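ICChI, a glycosylated chitinase (Ipomoea carnea, PDB 6IDN) hydrolyses chitin as a plant family 18 glycosidase and also has lysozyme activity. Local coordinates at residues E2-E13 against G251-D261. Sequence-based numbering, arbitrary orientation.
Sequences EIAIYWGQDGGE and GGVMLWSKYYD
Glu2 and Gly252 begin a parallel pairing of strands 2-7 and 251-256. Backbone bonds alternate from Glu2 N to Gly251 O through to a weak one from Tyr6 N to Leu255 O. Lys258 N then reaches Tyr6 O (2.9 Å), just past a cis peptide between Trp256 and Ser257. A water joins Glu2 OE1 to Gly251 O.

Apolar contacts lie on both faces of the sheet. Ile3 CG2 meets Leu255 CD1, and Ile5 CD1 rests on Leu255 CB. On the other face Ala4 CB touches Met254 CG. Met254 SD sits at the Tyr6 ring edge, 3.6 Å from CE1, a Met-aromatic contact. Trp256 turns its edge to the Tyr6 face in an offset edge-to-face pair, planes at 64°.

This pairing of first and last strands closes the TIM barrel. Tyr6 OH bonds Asp123 of strand 121-126 across its interior.

Polar contacts join loop 8-13 to Lys258 and Tyr259. The Lys258 chain folds about CB-CG (chi2 59°) and carries NZ onto Glu13 O (2.8 Å). Glu13 OE2 accepts from Gly8 N, above the carboxylate plane, and bonds His49 NE2. Asp10 OD1 takes Gly12 N (3.1 Å) in an Asx turn. The Asp10 carboxylate stacks on the Tyr259 ring, planes 7° apart, with OD2 3.3 Å above its centre. With an alanine in place of Tyr259, this carboxylate is likely to lose its stacking face and turn more freely.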
ATOM      1  N   GLU A   2       2.455  -8.072 -11.289  1.00 19.67           N
ATOM      2  CA  GLU A   2       1.498  -6.980 -11.175  1.00 18.65           C
ATOM      3  C   GLU A   2       2.227  -5.685 -10.836  1.00 20.72           C
ATOM      4  O   GLU A   2       3.353  -5.691 -10.337  1.00 19.70           O
ATOM      5  CB  GLU A   2       0.449  -7.271 -10.092  1.00 20.26           C
ATOM      6  CG  GLU A   2      -0.476  -8.425 -10.428  1.00 22.89           C
ATOM      7  CD  GLU A   2      -1.552  -8.627  -9.375  1.00 28.02           C
ATOM      8  OE1 GLU A   2      -1.214  -8.789  -8.189  1.00 28.73           O
ATOM      9  OE2 GLU A   2      -2.738  -8.647  -9.743  1.00 33.21           O
ATOM     10  N   ILE A   3       1.565  -4.564 -11.105  1.00 19.99           N
ATOM     11  CA  ILE A   3       2.024  -3.259 -10.647  1.00 19.65           C
ATOM     12  C   ILE A   3       0.984  -2.686  -9.696  1.00 22.20           C
ATOM     13  O   ILE A   3      -0.206  -2.639 -10.025  1.00 22.16           O
ATOM     14  CB  ILE A   3       2.286  -2.290 -11.814  1.00 21.22           C
ATOM     15  CG1 ILE A   3       3.405  -2.835 -12.695  1.00 21.77           C
ATOM     16  CG2 ILE A   3       2.637  -0.912 -11.273  1.00 22.27           C
ATOM     17  CD1 ILE A   3       3.761  -1.934 -13.867  1.00 25.06           C
ATOM     18  N   ALA A   4       1.436  -2.262  -8.519  1.00 17.06           N
ATOM     19  CA  ALA A   4       0.618  -1.533  -7.560  1.00 16.96           C
ATOM     20  C   ALA A   4       1.085  -0.089  -7.535  1.00 18.15           C
ATOM     21  O   ALA A   4       2.278   0.181  -7.684  1.00 18.76           O
ATOM     22  CB  ALA A   4       0.733  -2.117  -6.145  1.00 17.54           C
ATOM     23  N   ILE A   5       0.156   0.841  -7.344  1.00 18.65           N
ATOM     24  CA  ILE A   5       0.535   2.246  -7.277  1.00 19.47           C
ATOM     25  C   ILE A   5      -0.279   2.939  -6.200  1.00 18.39           C
ATOM     26  O   ILE A   5      -1.424   2.571  -5.927  1.00 20.08           O
ATOM     27  CB  ILE A   5       0.366   2.972  -8.630  1.00 24.07           C
ATOM     28  CG1 ILE A   5       1.156   4.290  -8.599  1.00 22.04           C
ATOM     29  CG2 ILE A   5      -1.120   3.206  -8.940  1.00 25.96           C
ATOM     30  CD1 ILE A   5       1.695   4.727  -9.932  1.00 23.47           C
ATOM     31  N   TYR A   6       0.326   3.965  -5.595  1.00 17.59           N
ATOM     32  CA  TYR A   6      -0.358   4.825  -4.637  1.00 16.60           C
ATOM     33  C   TYR A   6      -1.047   5.993  -5.335  1.00 18.70           C
ATOM     34  O   TYR A   6      -0.475   6.643  -6.215  1.00 20.57           O
ATOM     35  CB  TYR A   6       0.624   5.359  -3.592  1.00 18.49           C
ATOM     36  CG  TYR A   6       0.953   4.332  -2.537  1.00 19.26           C
ATOM     37  CD1 TYR A   6       1.942   3.383  -2.756  1.00 17.16           C
ATOM     38  CD2 TYR A   6       0.279   4.311  -1.321  1.00 16.54           C
ATOM     39  CE1 TYR A   6       2.231   2.428  -1.811  1.00 16.78           C
ATOM     40  CE2 TYR A   6       0.574   3.361  -0.353  1.00 17.22           C
ATOM     41  CZ  TYR A   6       1.555   2.423  -0.613  1.00 17.18           C
ATOM     42  OH  TYR A   6       1.851   1.460   0.322  1.00 16.99           O
ATOM     43  N   TRP A   7      -2.270   6.268  -4.899  1.00 18.78           N
ATOM     44  CA  TRP A   7      -3.046   7.388  -5.405  1.00 18.99           C
ATOM     45  C   TRP A   7      -3.683   8.099  -4.222  1.00 21.69           C
ATOM     46  O   TRP A   7      -4.006   7.475  -3.208  1.00 19.98           O
ATOM     47  CB  TRP A   7      -4.116   6.912  -6.398  1.00 23.03           C
ATOM     48  CG  TRP A   7      -5.063   7.973  -6.903  1.00 23.39           C
ATOM     49  CD1 TRP A   7      -4.960   8.655  -8.072  1.00 23.14           C
ATOM     50  CD2 TRP A   7      -6.274   8.439  -6.272  1.00 24.43           C
ATOM     51  NE1 TRP A   7      -6.024   9.531  -8.216  1.00 24.97           N
ATOM     52  CE2 TRP A   7      -6.839   9.412  -7.118  1.00 29.92           C
ATOM     53  CE3 TRP A   7      -6.926   8.128  -5.074  1.00 27.71           C
ATOM     54  CZ2 TRP A   7      -8.017  10.075  -6.801  1.00 32.15           C
ATOM     55  CZ3 TRP A   7      -8.095   8.788  -4.761  1.00 26.93           C
ATOM     56  CH2 TRP A   7      -8.629   9.748  -5.620  1.00 27.90           C
ATOM     57  N   GLY A   8      -3.831   9.414  -4.349  1.00 23.09           N
ATOM     58  CA  GLY A   8      -4.540  10.182  -3.345  1.00 23.52           C
ATOM     59  C   GLY A   8      -3.816  11.416  -2.848  1.00 26.60           C
ATOM     60  O   GLY A   8      -4.453  12.344  -2.345  1.00 26.81           O
ATOM     61  N   GLN A   9      -2.488  11.452  -2.978  1.00 26.34           N
ATOM     62  CA  GLN A   9      -1.698  12.456  -2.283  1.00 25.37           C
ATOM     63  C   GLN A   9      -1.237  13.601  -3.182  1.00 27.12           C
ATOM     64  O   GLN A   9      -0.374  14.388  -2.771  1.00 29.87           O
ATOM     65  CB  GLN A   9      -0.506  11.791  -1.594  1.00 23.99           C
ATOM     66  CG  GLN A   9      -0.895  10.991  -0.350  1.00 24.16           C
ATOM     67  CD  GLN A   9      -1.591  11.859   0.670  1.00 27.99           C
ATOM     68  OE1 GLN A   9      -0.986  12.779   1.229  1.00 31.15           O
ATOM     69  NE2 GLN A   9      -2.887  11.604   0.898  1.00 24.33           N
ATOM     70  N   ASP A  10      -1.815  13.745  -4.374  1.00 30.06           N
ATOM     71  CA  ASP A  10      -1.629  14.960  -5.163  1.00 28.84           C
ATOM     72  C   ASP A  10      -2.838  15.145  -6.071  1.00 28.61           C
ATOM     73  O   ASP A  10      -3.088  14.318  -6.953  1.00 32.03           O
ATOM     74  CB  ASP A  10      -0.331  14.907  -5.977  1.00 29.25           C
ATOM     75  CG  ASP A  10       0.093  16.278  -6.469  1.00 42.40           C
ATOM     76  OD1 ASP A  10      -0.711  16.937  -7.166  1.00 40.77           O
ATOM     77  OD2 ASP A  10       1.231  16.698  -6.161  1.00 43.94           O
ATOM     78  N   GLY A  11      -3.590  16.228  -5.848  1.00 30.41           N
ATOM     79  CA  GLY A  11      -4.834  16.456  -6.571  1.00 32.97           C
ATOM     80  C   GLY A  11      -4.678  16.569  -8.075  1.00 37.65           C
ATOM     81  O   GLY A  11      -5.660  16.396  -8.805  1.00 37.16           O
ATOM     82  N   GLY A  12      -3.471  16.849  -8.558  1.00 35.96           N
ATOM     83  CA  GLY A  12      -3.207  16.912  -9.979  1.00 34.76           C
ATOM     84  C   GLY A  12      -2.762  15.621 -10.632  1.00 39.27           C
ATOM     85  O   GLY A  12      -2.441  15.625 -11.827  1.00 39.02           O
ATOM     86  N   GLU A  13      -2.735  14.507  -9.900  1.00 31.35           N
ATOM     87  CA  GLU A  13      -2.267  13.253 -10.478  1.00 29.48           C
ATOM     88  C   GLU A  13      -3.311  12.567 -11.344  1.00 37.15           C
ATOM     89  O   GLU A  13      -3.042  11.481 -11.866  1.00 30.02           O
ATOM     90  CB  GLU A  13      -1.807  12.297  -9.376  1.00 27.02           C
ATOM     91  CG  GLU A  13      -2.940  11.674  -8.571  1.00 29.88           C
ATOM     92  CD  GLU A  13      -2.476  11.243  -7.205  1.00 32.29           C
ATOM     93  OE1 GLU A  13      -1.314  10.797  -7.097  1.00 29.73           O
ATOM     94  OE2 GLU A  13      -3.263  11.348  -6.235  1.00 26.71           O
ATOM     95  N   GLY A 251       5.829 -11.000  -6.678  1.00 16.11           N
ATOM     96  CA  GLY A 251       4.513 -10.557  -7.102  1.00 18.28           C
ATOM     97  C   GLY A 251       4.492  -9.389  -8.066  1.00 18.01           C
ATOM     98  O   GLY A 251       3.476  -9.150  -8.729  1.00 20.19           O
ATOM     99  N   GLY A 252       5.589  -8.641  -8.145  1.00 15.64           N
ATOM    100  CA  GLY A 252       5.634  -7.509  -9.050  1.00 16.63           C
ATOM    101  C   GLY A 252       6.348  -6.315  -8.463  1.00 17.62           C
ATOM    102  O   GLY A 252       7.214  -6.478  -7.598  1.00 15.14           O
ATOM    103  N   VAL A 253       5.962  -5.121  -8.911  1.00 17.92           N
ATOM    104  CA  VAL A 253       6.572  -3.852  -8.521  1.00 14.06           C
ATOM    105  C   VAL A 253       5.484  -2.942  -7.963  1.00 16.77           C
ATOM    106  O   VAL A 253       4.384  -2.869  -8.516  1.00 16.50           O
ATOM    107  CB  VAL A 253       7.262  -3.181  -9.731  1.00 15.23           C
ATOM    108  CG1 VAL A 253       7.666  -1.724  -9.428  1.00 17.64           C
ATOM    109  CG2 VAL A 253       8.455  -4.009 -10.201  1.00 15.62           C
ATOM    110  N   MET A 254       5.793  -2.244  -6.873  1.00 13.52           N
ATOM    111  CA  MET A 254       4.938  -1.186  -6.350  1.00 14.45           C
ATOM    112  C   MET A 254       5.602   0.150  -6.634  1.00 17.46           C
ATOM    113  O   MET A 254       6.828   0.265  -6.585  1.00 16.89           O
ATOM    114  CB  MET A 254       4.690  -1.353  -4.842  1.00 14.32           C
ATOM    115  CG  MET A 254       3.923  -0.196  -4.176  1.00 15.76           C
ATOM    116  SD  MET A 254       5.012   1.212  -3.758  1.00 17.77           S
ATOM    117  CE  MET A 254       5.640   0.702  -2.161  1.00 15.02           C
ATOM    118  N   LEU A 255       4.797   1.155  -6.963  1.00 15.77           N
ATOM    119  CA  LEU A 255       5.329   2.455  -7.337  1.00 16.98           C
ATOM    120  C   LEU A 255       4.765   3.543  -6.438  1.00 19.05           C
ATOM    121  O   LEU A 255       3.547   3.653  -6.262  1.00 20.80           O
ATOM    122  CB  LEU A 255       5.006   2.780  -8.798  1.00 17.51           C
ATOM    123  CG  LEU A 255       5.705   1.896  -9.826  1.00 17.79           C
ATOM    124  CD1 LEU A 255       5.199   2.256 -11.230  1.00 21.16           C
ATOM    125  CD2 LEU A 255       7.198   2.083  -9.749  1.00 19.09           C
ATOM    126  N   TRP A 256       5.658   4.359  -5.897  1.00 17.63           N
ATOM    127  CA  TRP A 256       5.311   5.633  -5.280  1.00 19.79           C
ATOM    128  C   TRP A 256       5.690   6.726  -6.275  1.00 18.81           C
ATOM    129  O   TRP A 256       6.878   6.934  -6.523  1.00 20.06           O
ATOM    130  CB  TRP A 256       6.089   5.795  -3.975  1.00 20.15           C
ATOM    131  CG  TRP A 256       5.865   7.116  -3.345  1.00 19.30           C
ATOM    132  CD1 TRP A 256       6.710   8.196  -3.367  1.00 20.45           C
ATOM    133  CD2 TRP A 256       4.705   7.526  -2.617  1.00 18.32           C
ATOM    134  NE1 TRP A 256       6.141   9.252  -2.689  1.00 22.57           N
ATOM    135  CE2 TRP A 256       4.913   8.866  -2.219  1.00 21.93           C
ATOM    136  CE3 TRP A 256       3.516   6.886  -2.245  1.00 21.38           C
ATOM    137  CZ2 TRP A 256       3.975   9.576  -1.470  1.00 27.36           C
ATOM    138  CZ3 TRP A 256       2.578   7.604  -1.515  1.00 25.74           C
ATOM    139  CH2 TRP A 256       2.818   8.926  -1.128  1.00 29.22           C
ATOM    140  N   SER A 257       4.718   7.434  -6.874  1.00 17.88           N
ATOM    141  CA  SER A 257       3.263   7.342  -6.725  1.00 18.49           C
ATOM    142  C   SER A 257       2.660   7.731  -8.085  1.00 23.16           C
ATOM    143  O   SER A 257       3.397   8.033  -9.019  1.00 22.35           O
ATOM    144  CB  SER A 257       2.767   8.281  -5.633  1.00 23.01           C
ATOM    145  OG  SER A 257       2.881   9.635  -6.075  1.00 26.14           O
ATOM    146  N   LYS A 258       1.329   7.758  -8.197  1.00 20.75           N
ATOM    147  CA  LYS A 258       0.711   8.098  -9.480  1.00 24.50           C
ATOM    148  C   LYS A 258       1.174   9.466  -9.977  1.00 30.73           C
ATOM    149  O   LYS A 258       1.402   9.653 -11.180  1.00 25.26           O
ATOM    150  CB  LYS A 258      -0.814   8.057  -9.356  1.00 24.48           C
ATOM    151  CG  LYS A 258      -1.575   8.551 -10.601  1.00 27.40           C
ATOM    152  CD  LYS A 258      -1.227   7.732 -11.847  1.00 27.01           C
ATOM    153  CE  LYS A 258      -2.119   8.124 -13.039  1.00 30.72           C
ATOM    154  NZ  LYS A 258      -1.897   9.525 -13.487  1.00 33.21           N
ATOM    155  N   TYR A 259       1.339  10.424  -9.060  1.00 24.00           N
ATOM    156  CA  TYR A 259       1.691  11.783  -9.461  1.00 26.05           C
ATOM    157  C   TYR A 259       3.013  11.831 -10.215  1.00 25.35           C
ATOM    158  O   TYR A 259       3.189  12.685 -11.092  1.00 29.24           O
ATOM    159  CB  TYR A 259       1.759  12.699  -8.239  1.00 26.86           C
ATOM    160  CG  TYR A 259       2.147  14.123  -8.584  1.00 30.96           C
ATOM    161  CD1 TYR A 259       1.251  14.960  -9.233  1.00 32.79           C
ATOM    162  CD2 TYR A 259       3.404  14.623  -8.266  1.00 37.03           C
ATOM    163  CE1 TYR A 259       1.595  16.262  -9.557  1.00 35.80           C
ATOM    164  CE2 TYR A 259       3.758  15.926  -8.590  1.00 36.65           C
ATOM    165  CZ  TYR A 259       2.850  16.736  -9.231  1.00 35.56           C
ATOM    166  OH  TYR A 259       3.194  18.033  -9.553  1.00 43.46           O
ATOM    167  N   TYR A 260       3.938  10.926  -9.899  1.00 23.37           N
ATOM    168  CA  TYR A 260       5.277  10.921 -10.478  1.00 26.43           C
ATOM    169  C   TYR A 260       5.440   9.919 -11.608  1.00 26.48           C
ATOM    170  O   TYR A 260       6.525   9.843 -12.196  1.00 27.49           O
ATOM    171  CB  TYR A 260       6.322  10.639  -9.389  1.00 26.03           C
ATOM    172  CG  TYR A 260       6.321  11.700  -8.308  1.00 23.68           C
ATOM    173  CD1 TYR A 260       6.873  12.951  -8.541  1.00 27.58           C
ATOM    174  CD2 TYR A 260       5.733  11.462  -7.072  1.00 23.35           C
ATOM    175  CE1 TYR A 260       6.858  13.929  -7.562  1.00 32.39           C
ATOM    176  CE2 TYR A 260       5.709  12.444  -6.085  1.00 27.69           C
ATOM    177  CZ  TYR A 260       6.279  13.668  -6.336  1.00 32.92           C
ATOM    178  OH  TYR A 260       6.263  14.654  -5.370  1.00 34.13           O
ATOM    179  N   ASP A 261       4.393   9.160 -11.931  1.00 22.40           N
ATOM    180  CA  ASP A 261       4.464   8.092 -12.927  1.00 22.63           C
ATOM    181  C   ASP A 261       3.947   8.609 -14.268  1.00 24.81           C
ATOM    182  O   ASP A 261       2.841   8.296 -14.707  1.00 33.64           O
ATOM    183  CB  ASP A 261       3.674   6.873 -12.442  1.00 24.60           C
ATOM    184  CG  ASP A 261       3.838   5.669 -13.353  1.00 29.19           C
ATOM    185  OD1 ASP A 261       4.817   5.642 -14.132  1.00 26.82           O
ATOM    186  OD2 ASP A 261       2.977   4.763 -13.303  1.00 26.17           O
TER
HETATM  187  O   HOH W   1       1.110 -10.426  -8.006  1.00 25.93           O
HETATM  188  O   HOH W   2       3.608  15.233  -4.401  1.00 35.38           O